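Probable TonB-dependent siderophore receptor PiuA (Acinetobacter baumannii, PDB 5FP1) probably binds iron-chelating siderophores at the outer membrane and takes them up, the first step of TonB-dependent iron acquisition. Local coordinates at residues A[242-250]-A[655-663]; A[591-599]-A[610-621]. All blocks are in the same frame, centred on the assembly; numbering follows the deposited sequence.

Interaction 1 of 2, residues A[242-250]-A[655-663]; sequences GKAQGKPAE and ANTKWVPSY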
ATOM      1  N   GLY A 242      25.397   0.023 -24.133  1.00 27.38           N
ATOM      2  CA  GLY A 242      26.309  -0.178 -22.996  1.00 24.71           C
ATOM      3  C   GLY A 242      25.998   0.692 -21.788  1.00 25.77           C
ATOM      4  O   GLY A 242      26.897   1.199 -21.116  1.00 28.69           O
ATOM      5  N   LYS A 243      24.708   0.860 -21.474  1.00 23.39           N
ATOM      6  CA  LYS A 243      24.314   1.717 -20.360  1.00 25.01           C
ATOM      7  C   LYS A 243      23.199   1.097 -19.556  1.00 21.17           C
ATOM      8  O   LYS A 243      22.444   0.251 -20.067  1.00 19.87           O
ATOM      9  CB  LYS A 243      23.862   3.086 -20.854  1.00 32.23           C
ATOM     10  CG  LYS A 243      25.000   3.899 -21.462  1.00 38.16           C
ATOM     11  CD  LYS A 243      24.602   5.350 -21.653  1.00 56.37           C
ATOM     12  CE  LYS A 243      23.844   5.546 -22.951  1.00 69.34           C
ATOM     13  NZ  LYS A 243      24.763   5.734 -24.111  1.00 79.43           N
ATOM     14  N   ALA A 244      23.109   1.542 -18.310  1.00 19.50           N
ATOM     15  CA  ALA A 244      22.123   1.045 -17.368  1.00 19.80           C
ATOM     16  C   ALA A 244      20.761   1.697 -17.609  1.00 18.30           C
ATOM     17  O   ALA A 244      20.246   2.426 -16.774  1.00 22.75           O
ATOM     18  CB  ALA A 244      22.594   1.265 -15.954  1.00 20.49           C
ATOM     19  N   GLN A 245      20.151   1.365 -18.738  1.00 18.47           N
ATOM     20  CA  GLN A 245      18.834   1.918 -19.073  1.00 19.45           C
ATOM     21  C   GLN A 245      18.089   0.908 -19.913  1.00 19.21           C
ATOM     22  O   GLN A 245      18.609  -0.159 -20.199  1.00 18.26           O
ATOM     23  CB  GLN A 245      18.947   3.288 -19.765  1.00 20.40           C
ATOM     24  CG  GLN A 245      19.500   3.232 -21.173  1.00 22.56           C
ATOM     25  CD  GLN A 245      19.745   4.610 -21.771  1.00 27.59           C
ATOM     26  OE1 GLN A 245      18.992   5.078 -22.621  1.00 31.99           O
ATOM     27  NE2 GLN A 245      20.752   5.270 -21.295  1.00 28.61           N
ATOM     28  N   GLY A 246      16.862   1.243 -20.287  1.00 18.30           N
ATOM     29  CA  GLY A 246      16.008   0.320 -20.992  1.00 21.44           C
ATOM     30  C   GLY A 246      15.244  -0.593 -20.053  1.00 19.61           C
ATOM     31  O   GLY A 246      14.738  -0.179 -19.012  1.00 20.27           O
ATOM     32  N   LYS A 247      15.141  -1.848 -20.453  1.00 16.57           N
ATOM     33  CA  LYS A 247      14.400  -2.827 -19.734  1.00 17.51           C
ATOM     34  C   LYS A 247      15.352  -3.592 -18.838  1.00 17.88           C
ATOM     35  O   LYS A 247      16.576  -3.468 -18.957  1.00 18.62           O
ATOM     36  CB  LYS A 247      13.754  -3.788 -20.708  1.00 24.01           C
ATOM     37  CG  LYS A 247      12.571  -3.185 -21.426  1.00 34.27           C
ATOM     38  CD  LYS A 247      12.024  -4.122 -22.492  1.00 46.79           C
ATOM     39  CE  LYS A 247      13.087  -4.485 -23.520  1.00 51.50           C
ATOM     40  NZ  LYS A 247      12.583  -5.523 -24.462  1.00 62.00           N
ATOM     41  N   PRO A 248      14.802  -4.413 -17.958  1.00 18.63           N
ATOM     42  CA  PRO A 248      15.691  -5.225 -17.147  1.00 19.20           C
ATOM     43  C   PRO A 248      16.579  -6.179 -18.003  1.00 20.22           C
ATOM     44  O   PRO A 248      16.170  -6.621 -19.067  1.00 18.99           O
ATOM     45  CB  PRO A 248      14.726  -6.009 -16.259  1.00 18.12           C
ATOM     46  CG  PRO A 248      13.506  -5.150 -16.176  1.00 18.43           C
ATOM     47  CD  PRO A 248      13.394  -4.540 -17.539  1.00 19.22           C
ATOM     48  N   ALA A 249      17.789  -6.440 -17.521  1.00 19.48           N
ATOM     49  CA  ALA A 249      18.734  -7.314 -18.185  1.00 19.10           C
ATOM     50  C   ALA A 249      18.105  -8.638 -18.543  1.00 19.22           C
ATOM     51  O   ALA A 249      17.274  -9.182 -17.805  1.00 17.81           O
ATOM     52  CB  ALA A 249      19.950  -7.540 -17.292  1.00 20.17           C
ATOM     53  N   GLU A 250      18.527  -9.181 -19.677  1.00 21.52           N
ATOM     54  CA  GLU A 250      18.067 -10.516 -20.112  1.00 19.77           C
ATOM     55  C   GLU A 250      18.900 -11.587 -19.418  1.00 23.25           C
ATOM     56  O   GLU A 250      19.959 -11.999 -19.931  1.00 21.00           O
ATOM     57  CB  GLU A 250      18.234 -10.625 -21.638  1.00 27.13           C
ATOM     58  CG  GLU A 250      17.348  -9.636 -22.376  1.00 32.64           C
ATOM     59  CD  GLU A 250      15.864 -10.003 -22.257  1.00 42.85           C
ATOM     60  OE1 GLU A 250      15.545 -11.152 -21.877  1.00 49.07           O
ATOM     61  OE2 GLU A 250      15.012  -9.139 -22.544  1.00 52.22           O
ATOM     62  N   ALA A 655      12.612  10.665 -17.262  1.00 19.94           N
ATOM     63  CA  ALA A 655      13.123  10.703 -18.627  1.00 20.80           C
ATOM     64  C   ALA A 655      12.465   9.672 -19.530  1.00 22.69           C
ATOM     65  O   ALA A 655      12.649   9.721 -20.741  1.00 20.42           O
ATOM     66  CB  ALA A 655      14.642  10.522 -18.631  1.00 22.23           C
ATOM     67  N   ASN A 656      11.750   8.706 -18.947  1.00 18.20           N
ATOM     68  CA  ASN A 656      11.079   7.652 -19.689  1.00 18.40           C
ATOM     69  C   ASN A 656      12.107   6.841 -20.528  1.00 20.26           C
ATOM     70  O   ASN A 656      11.869   6.563 -21.702  1.00 20.03           O
ATOM     71  CB  ASN A 656       9.974   8.161 -20.648  1.00 20.00           C
ATOM     72  CG  ASN A 656       8.690   8.683 -19.958  1.00 21.58           C
ATOM     73  OD1 ASN A 656       7.745   9.052 -20.657  1.00 19.82           O
ATOM     74  ND2 ASN A 656       8.649   8.738 -18.634  1.00 19.76           N
ATOM     75  N   THR A 657      13.231   6.475 -19.925  1.00 20.21           N
ATOM     76  CA  THR A 657      14.253   5.644 -20.576  1.00 21.20           C
ATOM     77  C   THR A 657      14.455   4.284 -19.903  1.00 23.71           C
ATOM     78  O   THR A 657      15.173   3.428 -20.420  1.00 19.01           O
ATOM     79  CB  THR A 657      15.620   6.351 -20.552  1.00 24.50           C
ATOM     80  OG1 THR A 657      16.039   6.591 -19.204  1.00 22.07           O
ATOM     81  CG2 THR A 657      15.557   7.676 -21.280  1.00 24.78           C
ATOM     82  N   LYS A 658      13.831   4.108 -18.741  1.00 18.35           N
ATOM     83  CA  LYS A 658      13.918   2.880 -17.931  1.00 18.43           C
ATOM     84  C   LYS A 658      12.515   2.393 -17.652  1.00 19.16           C
ATOM     85  O   LYS A 658      11.657   3.148 -17.158  1.00 20.14           O
ATOM     86  CB  LYS A 658      14.666   3.181 -16.639  1.00 19.76           C
ATOM     87  CG  LYS A 658      16.043   3.769 -16.920  1.00 22.19           C
ATOM     88  CD  LYS A 658      16.822   4.204 -15.689  1.00 20.81           C
ATOM     89  CE  LYS A 658      18.027   5.031 -16.093  1.00 23.43           C
ATOM     90  NZ  LYS A 658      18.800   5.552 -14.932  1.00 23.14           N
ATOM     91  N   TRP A 659      12.245   1.141 -17.999  1.00 16.04           N
ATOM     92  CA  TRP A 659      10.896   0.631 -17.925  1.00 16.59           C
ATOM     93  C   TRP A 659      10.825  -0.885 -17.819  1.00 18.45           C
ATOM     94  O   TRP A 659      11.830  -1.595 -17.988  1.00 21.79           O
ATOM     95  CB  TRP A 659      10.093   1.112 -19.131  1.00 18.81           C
ATOM     96  CG  TRP A 659      10.333   0.400 -20.388  1.00 23.70           C
ATOM     97  CD1 TRP A 659       9.662  -0.710 -20.872  1.00 26.20           C
ATOM     98  CD2 TRP A 659      11.281   0.749 -21.368  1.00 25.03           C
ATOM     99  NE1 TRP A 659      10.161  -1.065 -22.084  1.00 33.56           N
ATOM    100  CE2 TRP A 659      11.157  -0.186 -22.421  1.00 31.92           C
ATOM    101  CE3 TRP A 659      12.209   1.776 -21.477  1.00 28.19           C
ATOM    102  CZ2 TRP A 659      11.942  -0.126 -23.566  1.00 34.34           C
ATOM    103  CZ3 TRP A 659      13.003   1.830 -22.623  1.00 40.73           C
ATOM    104  CH2 TRP A 659      12.863   0.882 -23.645  1.00 36.74           C
ATOM    105  N   VAL A 660       9.637  -1.376 -17.489  1.00 17.80           N
ATOM    106  CA  VAL A 660       9.370  -2.795 -17.516  1.00 17.39           C
ATOM    107  C   VAL A 660       8.213  -3.001 -18.478  1.00 20.47           C
ATOM    108  O   VAL A 660       7.311  -2.138 -18.571  1.00 19.93           O
ATOM    109  CB  VAL A 660       9.064  -3.369 -16.118  1.00 17.52           C
ATOM    110  CG1 VAL A 660      10.270  -3.196 -15.209  1.00 20.93           C
ATOM    111  CG2 VAL A 660       7.820  -2.722 -15.509  1.00 19.36           C
ATOM    112  N   PRO A 661       8.222  -4.131 -19.202  1.00 22.15           N
ATOM    113  CA  PRO A 661       7.225  -4.313 -20.263  1.00 23.26           C
ATOM    114  C   PRO A 661       5.852  -4.711 -19.765  1.00 21.91           C
ATOM    115  O   PRO A 661       5.686  -5.122 -18.605  1.00 19.56           O
ATOM    116  CB  PRO A 661       7.818  -5.437 -21.135  1.00 27.33           C
ATOM    117  CG  PRO A 661       8.801  -6.132 -20.264  1.00 29.49           C
ATOM    118  CD  PRO A 661       9.320  -5.107 -19.292  1.00 25.48           C
ATOM    119  N   SER A 662       4.867  -4.616 -20.653  1.00 19.81           N
ATOM    120  CA  SER A 662       3.534  -5.128 -20.379  1.00 20.79           C
ATOM    121  C   SER A 662       3.547  -6.613 -20.105  1.00 23.22           C
ATOM    122  O   SER A 662       4.479  -7.325 -20.483  1.00 21.91           O
ATOM    123  CB  SER A 662       2.625  -4.878 -21.586  1.00 24.71           C
ATOM    124  OG  SER A 662       3.097  -5.612 -22.696  1.00 24.95           O
ATOM    125  N   TYR A 663       2.504  -7.090 -19.456  1.00 21.89           N
ATOM    126  CA  TYR A 663       2.379  -8.497 -19.124  1.00 20.48           C
ATOM    127  C   TYR A 663       0.927  -8.871 -18.842  1.00 21.69           C
ATOM    128  O   TYR A 663       0.089  -8.027 -18.494  1.00 21.67           O
ATOM    129  CB  TYR A 663       3.216  -8.856 -17.875  1.00 20.76           C
ATOM    130  CG  TYR A 663       2.761  -8.136 -16.613  1.00 19.03           C
ATOM    131  CD1 TYR A 663       1.752  -8.641 -15.830  1.00 20.88           C
ATOM    132  CD2 TYR A 663       3.317  -6.930 -16.247  1.00 18.22           C
ATOM    133  CE1 TYR A 663       1.316  -7.978 -14.688  1.00 19.12           C
ATOM    134  CE2 TYR A 663       2.891  -6.259 -15.106  1.00 20.57           C
ATOM    135  CZ  TYR A 663       1.882  -6.772 -14.336  1.00 23.32           C
ATOM    136  OH  TYR A 663       1.464  -6.093 -13.185  1.00 23.85           O
TER
HETATM  137  O   HOH W   1      20.072   3.014 -14.159  1.00 20.23           O
HETATM  138  O   HOH W   2      16.168   3.528 -22.828  1.00 26.99           O
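The indole of Trp659 takes the backbone of Gly246 and the side chain of Lys247 on one face. Lys247 CG lies 3.6 Å from the centroid of the five-membered ring of Trp659, 30° off the ring normal, a CH-pi contact. It is displaced toward the rim and sits closest to NE1. Lys247 CD follows over the same part of the ring. The six-membered ring reaches back over Gly246, with Trp659 CZ3 3.7 Å from Gly246 CA. Trp659 CG stands between its own backbone N and carbonyl carbon (chi1 78°), which lays the indole against the passing chain. Lys649 also makes a cation-pi contact with this indole.

Two backbone bonds tie Gly246 to segment 655-663. Gly246 N gives a hydrogen bond of 2.8 Å to Thr657 O. Trp659 N bonds to Gly246 O at 3.0 Å. This single beta bridge joins the loop between strands 234-238 and 264-279 to the start of strand 659-673 of the TonB-dependent receptor barrel. The positive phi of Gly246 (86°) goes with the corner the chain turns here.

Lys658 runs extended along Ala244 and Gln245. A water links its NZ to Ala244 O, and Ser699 is a further partner of NZ. A second water donates to both Gln245 OE1 and Thr657 O. Beyond the bridge, Pro248 CG packs on Val660 CG1 at 3.9 Å. Phe693 and Ala702 touch both of these side chains.

Interaction 2 of 2, residues A[591-599]-A[610-621]; sequences LDSELTKNG and QSIYNGNQMPNV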
ATOM      1  N   LEU A 591      -5.207   5.256 -18.114  1.00 21.38           N
ATOM      2  CA  LEU A 591      -4.606   6.353 -17.386  1.00 19.02           C
ATOM      3  C   LEU A 591      -3.632   7.107 -18.264  1.00 22.11           C
ATOM      4  O   LEU A 591      -2.521   6.639 -18.538  1.00 27.82           O
ATOM      5  CB  LEU A 591      -3.880   5.839 -16.130  1.00 20.94           C
ATOM      6  CG  LEU A 591      -4.734   5.090 -15.125  1.00 19.30           C
ATOM      7  CD1 LEU A 591      -3.865   4.356 -14.108  1.00 22.19           C
ATOM      8  CD2 LEU A 591      -5.643   6.064 -14.416  1.00 21.61           C
ATOM      9  N   ASP A 592      -4.047   8.287 -18.688  1.00 20.21           N
ATOM     10  CA  ASP A 592      -3.236   9.143 -19.518  1.00 19.65           C
ATOM     11  C   ASP A 592      -2.511  10.162 -18.631  1.00 21.62           C
ATOM     12  O   ASP A 592      -3.062  11.202 -18.251  1.00 19.36           O
ATOM     13  CB  ASP A 592      -4.122   9.820 -20.564  1.00 22.80           C
ATOM     14  CG  ASP A 592      -3.344  10.703 -21.510  1.00 27.29           C
ATOM     15  OD1 ASP A 592      -2.122  10.543 -21.647  1.00 30.99           O
ATOM     16  OD2 ASP A 592      -3.965  11.605 -22.086  1.00 38.84           O
ATOM     17  N   SER A 593      -1.272   9.828 -18.262  1.00 20.69           N
ATOM     18  CA  SER A 593      -0.529  10.614 -17.287  1.00 17.31           C
ATOM     19  C   SER A 593       0.427  11.544 -17.990  1.00 19.68           C
ATOM     20  O   SER A 593       0.920  11.236 -19.048  1.00 20.92           O
ATOM     21  CB  SER A 593       0.241   9.694 -16.303  1.00 17.40           C
ATOM     22  OG  SER A 593       1.217   8.896 -16.966  1.00 17.57           O
ATOM     23  N   GLU A 594       0.742  12.661 -17.352  1.00 18.97           N
ATOM     24  CA  GLU A 594       1.629  13.628 -17.936  1.00 19.72           C
ATOM     25  C   GLU A 594       2.405  14.391 -16.885  1.00 18.88           C
ATOM     26  O   GLU A 594       1.847  14.981 -15.953  1.00 19.52           O
ATOM     27  CB  GLU A 594       0.827  14.618 -18.797  1.00 21.32           C
ATOM     28  CG  GLU A 594       1.670  15.671 -19.452  1.00 24.04           C
ATOM     29  CD  GLU A 594       0.798  16.740 -20.090  1.00 33.87           C
ATOM     30  OE1 GLU A 594       0.407  17.726 -19.420  1.00 33.87           O
ATOM     31  OE2 GLU A 594       0.447  16.536 -21.245  1.00 36.74           O
ATOM     32  N   LEU A 595       3.713  14.394 -17.073  1.00 17.41           N
ATOM     33  CA  LEU A 595       4.608  15.203 -16.281  1.00 19.77           C
ATOM     34  C   LEU A 595       4.677  16.577 -16.933  1.00 22.42           C
ATOM     35  O   LEU A 595       5.579  16.865 -17.710  1.00 20.53           O
ATOM     36  CB  LEU A 595       5.996  14.578 -16.282  1.00 18.82           C
ATOM     37  CG  LEU A 595       6.096  13.241 -15.550  1.00 19.86           C
ATOM     38  CD1 LEU A 595       7.383  12.519 -15.942  1.00 20.35           C
ATOM     39  CD2 LEU A 595       6.037  13.497 -14.052  1.00 19.80           C
ATOM     40  N   THR A 596       3.683  17.393 -16.648  1.00 21.53           N
ATOM     41  CA  THR A 596       3.465  18.651 -17.369  1.00 22.23           C
ATOM     42  C   THR A 596       4.622  19.632 -17.225  1.00 26.21           C
ATOM     43  O   THR A 596       5.090  20.233 -18.193  1.00 21.18           O
ATOM     44  CB  THR A 596       2.185  19.321 -16.850  1.00 20.35           C
ATOM     45  OG1 THR A 596       1.119  18.349 -16.833  1.00 21.12           O
ATOM     46  CG2 THR A 596       1.802  20.522 -17.757  1.00 23.72           C
ATOM     47  N   LYS A 597       5.095  19.784 -16.005  1.00 19.32           N
ATOM     48  CA  LYS A 597       6.161  20.701 -15.730  1.00 22.99           C
ATOM     49  C   LYS A 597       7.099  20.118 -14.678  1.00 22.23           C
ATOM     50  O   LYS A 597       6.702  19.861 -13.530  1.00 20.32           O
ATOM     51  CB  LYS A 597       5.536  22.018 -15.267  1.00 27.31           C
ATOM     52  CG  LYS A 597       6.516  23.126 -15.017  1.00 41.17           C
ATOM     53  CD  LYS A 597       5.780  24.412 -14.688  1.00 48.90           C
ATOM     54  CE  LYS A 597       6.737  25.457 -14.140  1.00 56.29           C
ATOM     55  NZ  LYS A 597       5.970  26.500 -13.404  1.00 73.40           N
ATOM     56  N   ASN A 598       8.343  19.894 -15.081  1.00 20.69           N
ATOM     57  CA  ASN A 598       9.360  19.285 -14.215  1.00 21.68           C
ATOM     58  C   ASN A 598      10.350  20.305 -13.700  1.00 26.61           C
ATOM     59  O   ASN A 598      10.544  21.355 -14.320  1.00 27.54           O
ATOM     60  CB  ASN A 598      10.118  18.230 -15.030  1.00 24.63           C
ATOM     61  CG  ASN A 598       9.220  17.092 -15.469  1.00 27.48           C
ATOM     62  OD1 ASN A 598       8.656  16.387 -14.629  1.00 25.76           O
ATOM     63  ND2 ASN A 598       9.059  16.918 -16.772  1.00 23.81           N
ATOM     64  N   GLY A 599      11.011  19.983 -12.598  1.00 24.28           N
ATOM     65  CA  GLY A 599      12.129  20.790 -12.110  1.00 27.41           C
ATOM     66  C   GLY A 599      13.471  20.236 -12.562  1.00 28.36           C
ATOM     67  O   GLY A 599      13.657  19.933 -13.744  1.00 36.91           O
ATOM     68  N   GLN A 610      15.176  19.049 -16.194  1.00 27.44           N
ATOM     69  CA  GLN A 610      14.229  18.052 -16.680  1.00 24.35           C
ATOM     70  C   GLN A 610      13.092  18.679 -17.474  1.00 30.30           C
ATOM     71  O   GLN A 610      12.129  17.990 -17.824  1.00 24.13           O
ATOM     72  CB  GLN A 610      13.670  17.225 -15.507  1.00 24.24           C
ATOM     73  CG  GLN A 610      14.720  16.382 -14.822  1.00 27.12           C
ATOM     74  CD  GLN A 610      14.176  15.503 -13.703  1.00 30.38           C
ATOM     75  OE1 GLN A 610      13.446  15.959 -12.814  1.00 32.68           O
ATOM     76  NE2 GLN A 610      14.543  14.241 -13.742  1.00 31.71           N
ATOM     77  N   SER A 611      13.196  19.966 -17.806  1.00 24.25           N
ATOM     78  CA  SER A 611      12.144  20.604 -18.597  1.00 28.32           C
ATOM     79  C   SER A 611      12.065  19.973 -19.978  1.00 25.03           C
ATOM     80  O   SER A 611      11.010  19.946 -20.602  1.00 22.98           O
ATOM     81  CB  SER A 611      12.366  22.129 -18.699  1.00 34.50           C
ATOM     82  OG  SER A 611      13.622  22.374 -19.297  1.00 40.96           O
ATOM     83  N   ILE A 612      13.163  19.388 -20.444  1.00 25.50           N
ATOM     84  CA  ILE A 612      13.133  18.665 -21.723  1.00 27.26           C
ATOM     85  C   ILE A 612      12.229  17.438 -21.682  1.00 26.86           C
ATOM     86  O   ILE A 612      11.873  16.879 -22.723  1.00 24.63           O
ATOM     87  CB  ILE A 612      14.545  18.221 -22.160  1.00 30.07           C
ATOM     88  CG1 ILE A 612      15.175  17.309 -21.112  1.00 31.32           C
ATOM     89  CG2 ILE A 612      15.437  19.442 -22.340  1.00 37.55           C
ATOM     90  CD1 ILE A 612      16.493  16.689 -21.563  1.00 39.13           C
ATOM     91  N   TYR A 613      11.850  17.005 -20.478  1.00 24.58           N
ATOM     92  CA  TYR A 613      10.930  15.862 -20.351  1.00 23.39           C
ATOM     93  C   TYR A 613       9.488  16.269 -20.049  1.00 22.48           C
ATOM     94  O   TYR A 613       8.620  15.418 -19.790  1.00 20.98           O
ATOM     95  CB  TYR A 613      11.452  14.908 -19.272  1.00 20.47           C
ATOM     96  CG  TYR A 613      12.861  14.471 -19.501  1.00 21.08           C
ATOM     97  CD1 TYR A 613      13.233  13.873 -20.688  1.00 22.33           C
ATOM     98  CD2 TYR A 613      13.825  14.596 -18.495  1.00 23.96           C
ATOM     99  CE1 TYR A 613      14.532  13.438 -20.897  1.00 26.77           C
ATOM    100  CE2 TYR A 613      15.127  14.183 -18.710  1.00 23.82           C
ATOM    101  CZ  TYR A 613      15.464  13.599 -19.901  1.00 24.99           C
ATOM    102  OH  TYR A 613      16.737  13.166 -20.093  1.00 29.69           O
ATOM    103  N   ASN A 614       9.220  17.569 -20.080  1.00 23.25           N
ATOM    104  CA  ASN A 614       7.848  18.056 -19.936  1.00 24.00           C
ATOM    105  C   ASN A 614       6.952  17.391 -20.985  1.00 27.75           C
ATOM    106  O   ASN A 614       7.308  17.312 -22.168  1.00 23.25           O
ATOM    107  CB  ASN A 614       7.780  19.580 -20.067  1.00 26.16           C
ATOM    108  CG  ASN A 614       8.391  20.310 -18.895  1.00 28.15           C
ATOM    109  OD1 ASN A 614       8.815  19.718 -17.905  1.00 23.77           O
ATOM    110  ND2 ASN A 614       8.425  21.629 -19.000  1.00 25.11           N
ATOM    111  N   GLY A 615       5.825  16.839 -20.532  1.00 22.31           N
ATOM    112  CA  GLY A 615       4.938  16.056 -21.382  1.00 22.68           C
ATOM    113  C   GLY A 615       5.127  14.542 -21.327  1.00 25.98           C
ATOM    114  O   GLY A 615       4.297  13.818 -21.845  1.00 20.47           O
ATOM    115  N   ASN A 616       6.212  14.053 -20.711  1.00 21.88           N
ATOM    116  CA  ASN A 616       6.451  12.621 -20.617  1.00 22.69           C
ATOM    117  C   ASN A 616       5.384  11.910 -19.766  1.00 20.24           C
ATOM    118  O   ASN A 616       4.607  12.532 -19.051  1.00 17.55           O
ATOM    119  CB  ASN A 616       7.883  12.307 -20.048  1.00 22.32           C
ATOM    120  CG  ASN A 616       8.950  12.283 -21.144  1.00 24.55           C
ATOM    121  OD1 ASN A 616       8.660  12.585 -22.299  1.00 22.28           O
ATOM    122  ND2 ASN A 616      10.162  11.927 -20.797  1.00 21.04           N
ATOM    123  N   GLN A 617       5.348  10.595 -19.886  1.00 19.55           N
ATOM    124  CA  GLN A 617       4.460   9.778 -19.085  1.00 18.40           C
ATOM    125  C   GLN A 617       4.997   9.760 -17.659  1.00 18.54           C
ATOM    126  O   GLN A 617       6.210   9.743 -17.446  1.00 18.04           O
ATOM    127  CB  GLN A 617       4.406   8.355 -19.668  1.00 19.82           C
ATOM    128  CG  GLN A 617       3.356   7.447 -19.040  1.00 21.93           C
ATOM    129  CD  GLN A 617       3.272   6.130 -19.771  1.00 28.01           C
ATOM    130  OE1 GLN A 617       3.615   6.066 -20.945  1.00 29.18           O
ATOM    131  NE2 GLN A 617       2.877   5.072 -19.086  1.00 26.04           N
ATOM    132  N   MET A 618       4.099   9.766 -16.682  1.00 18.53           N
ATOM    133  CA  MET A 618       4.513   9.619 -15.303  1.00 18.08           C
ATOM    134  C   MET A 618       5.014   8.199 -15.019  1.00 17.22           C
ATOM    135  O   MET A 618       4.434   7.201 -15.494  1.00 17.46           O
ATOM    136  CB  MET A 618       3.360   9.967 -14.354  1.00 18.79           C
ATOM    137  CG  MET A 618       2.968  11.437 -14.398  1.00 19.12           C
ATOM    138  SD  MET A 618       1.474  11.835 -13.464  1.00 21.07           S
ATOM    139  CE  MET A 618       2.044  11.448 -11.805  1.00 24.79           C
ATOM    140  N   PRO A 619       6.069   8.100 -14.215  1.00 18.30           N
ATOM    141  CA  PRO A 619       6.517   6.793 -13.766  1.00 19.32           C
ATOM    142  C   PRO A 619       5.515   6.122 -12.857  1.00 19.22           C
ATOM    143  O   PRO A 619       4.632   6.778 -12.276  1.00 19.59           O
ATOM    144  CB  PRO A 619       7.809   7.092 -12.977  1.00 23.02           C
ATOM    145  CG  PRO A 619       7.817   8.553 -12.705  1.00 27.50           C
ATOM    146  CD  PRO A 619       6.795   9.219 -13.584  1.00 21.12           C
ATOM    147  N   ASN A 620       5.637   4.806 -12.757  1.00 17.61           N
ATOM    148  CA  ASN A 620       4.823   4.030 -11.863  1.00 18.14           C
ATOM    149  C   ASN A 620       3.328   4.142 -12.180  1.00 21.08           C
ATOM    150  O   ASN A 620       2.486   4.019 -11.286  1.00 21.91           O
ATOM    151  CB  ASN A 620       5.141   4.430 -10.420  1.00 20.56           C
ATOM    152  CG  ASN A 620       6.643   4.475 -10.153  1.00 27.31           C
ATOM    153  OD1 ASN A 620       7.199   5.523  -9.827  1.00 26.87           O
ATOM    154  ND2 ASN A 620       7.317   3.358 -10.375  1.00 25.07           N
ATOM    155  N   VAL A 621       3.012   4.374 -13.450  1.00 20.19           N
ATOM    156  CA  VAL A 621       1.634   4.278 -13.924  1.00 25.24           C
ATOM    157  C   VAL A 621       1.494   3.771 -15.346  1.00 21.13           C
ATOM    158  O   VAL A 621       2.059   4.311 -16.307  1.00 25.74           O
ATOM    159  CB  VAL A 621       0.778   5.567 -13.671  1.00 35.98           C
ATOM    160  CG1 VAL A 621       1.548   6.818 -13.887  1.00 30.81           C
ATOM    161  CG2 VAL A 621      -0.452   5.598 -14.576  1.00 41.80           C
TER
HETATM  162  O   HOH W   3       0.237   6.722 -17.922  1.00 33.18           O
HETATM  163  O   HOH W   4       2.195  12.135 -21.324  1.00 29.27           O
HETATM  164  O   HOH W   5       2.091  14.592 -23.376  1.00 48.25           O
HETATM  165  O   HOH W   6       9.690  22.690 -16.519  1.00 36.23           O
HETATM  166  O   HOH W   7      11.448  17.633 -11.386  1.00 35.57           O
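Leu595, Ser593 and Asn598 carry this contact, and each meets a different part of segment 610-621. Leu595 is gripped through its backbone. Its N bonds to Asn616 O at 2.9 Å, nearly straight at 171°. Its carbonyl O takes the N-H of Gly615. The Leu595 side chain splits its contacts. CD2 lies against Met618 CG, while CD1 reaches Gln617 O and Pro619 CD.

Ser593 is buried. Its OG sits between its own backbone N and carbonyl carbon (chi1 62°), where it accepts the N-H of Met618 at 3.0 Å. A water lies 2.6 Å from Ser593 OG and is within hydrogen-bonding distance of Leu591 O. Ser593 CB packs on Met618 CB, and Val621 CG1 closes on the same side chain. Further back along the strand, Leu591 CD1 touches Val621 CG2 at 3.7 Å.

Asn598 meets Asn614. The two side chains run past each other in opposite directions, with amide planes 42° apart. Asn614 OD1 receives the backbone N-H of Asn598 at 2.9 Å and a weak bond from Asn598 ND2. ND2 also makes a weak bond to Gln610 O. A water joins Asn598 O to Asn614 ND2. At the segment ends, Gln610 N bonds to Gly599 O at 3.0 Å.

Tyr613 to Asn616 form a type II turn, with Gly615 at positive phi. Met618 also touches Ser565 and Val567 of the neighbouring strand 558-575. The whole is a long connection between consecutive antiparallel barrel strands, 582-597 and 624-635, folded back on the first of them, in the beta-barrel of a TonB-dependent receptor.

In the fold
Both contacts pin a loop against a barrel strand, and both are partly buried. Interaction 1 joins parts of the chain far apart in sequence, by one short bridge and a lysine-tryptophan contact. Interaction 2 is local: the connection after strand 582-597 folds back on it after a short excursion through strands 600-603 and 606-609. It buries more surface, 735 against 406 Å², and relies more on asparagine and serine side chains. Apolar contacts accompany them, Leu591 with Val621 at one end and Leu595 with Met618 in the middle. The centres lie about 17 Å apart, and the segments touch: Asn656 ND2 probably bonds to Gln617 O at 2.9 Å, and Ala655 packs on Tyr613. Segments 610-621 and 655-663 thus lie side by side.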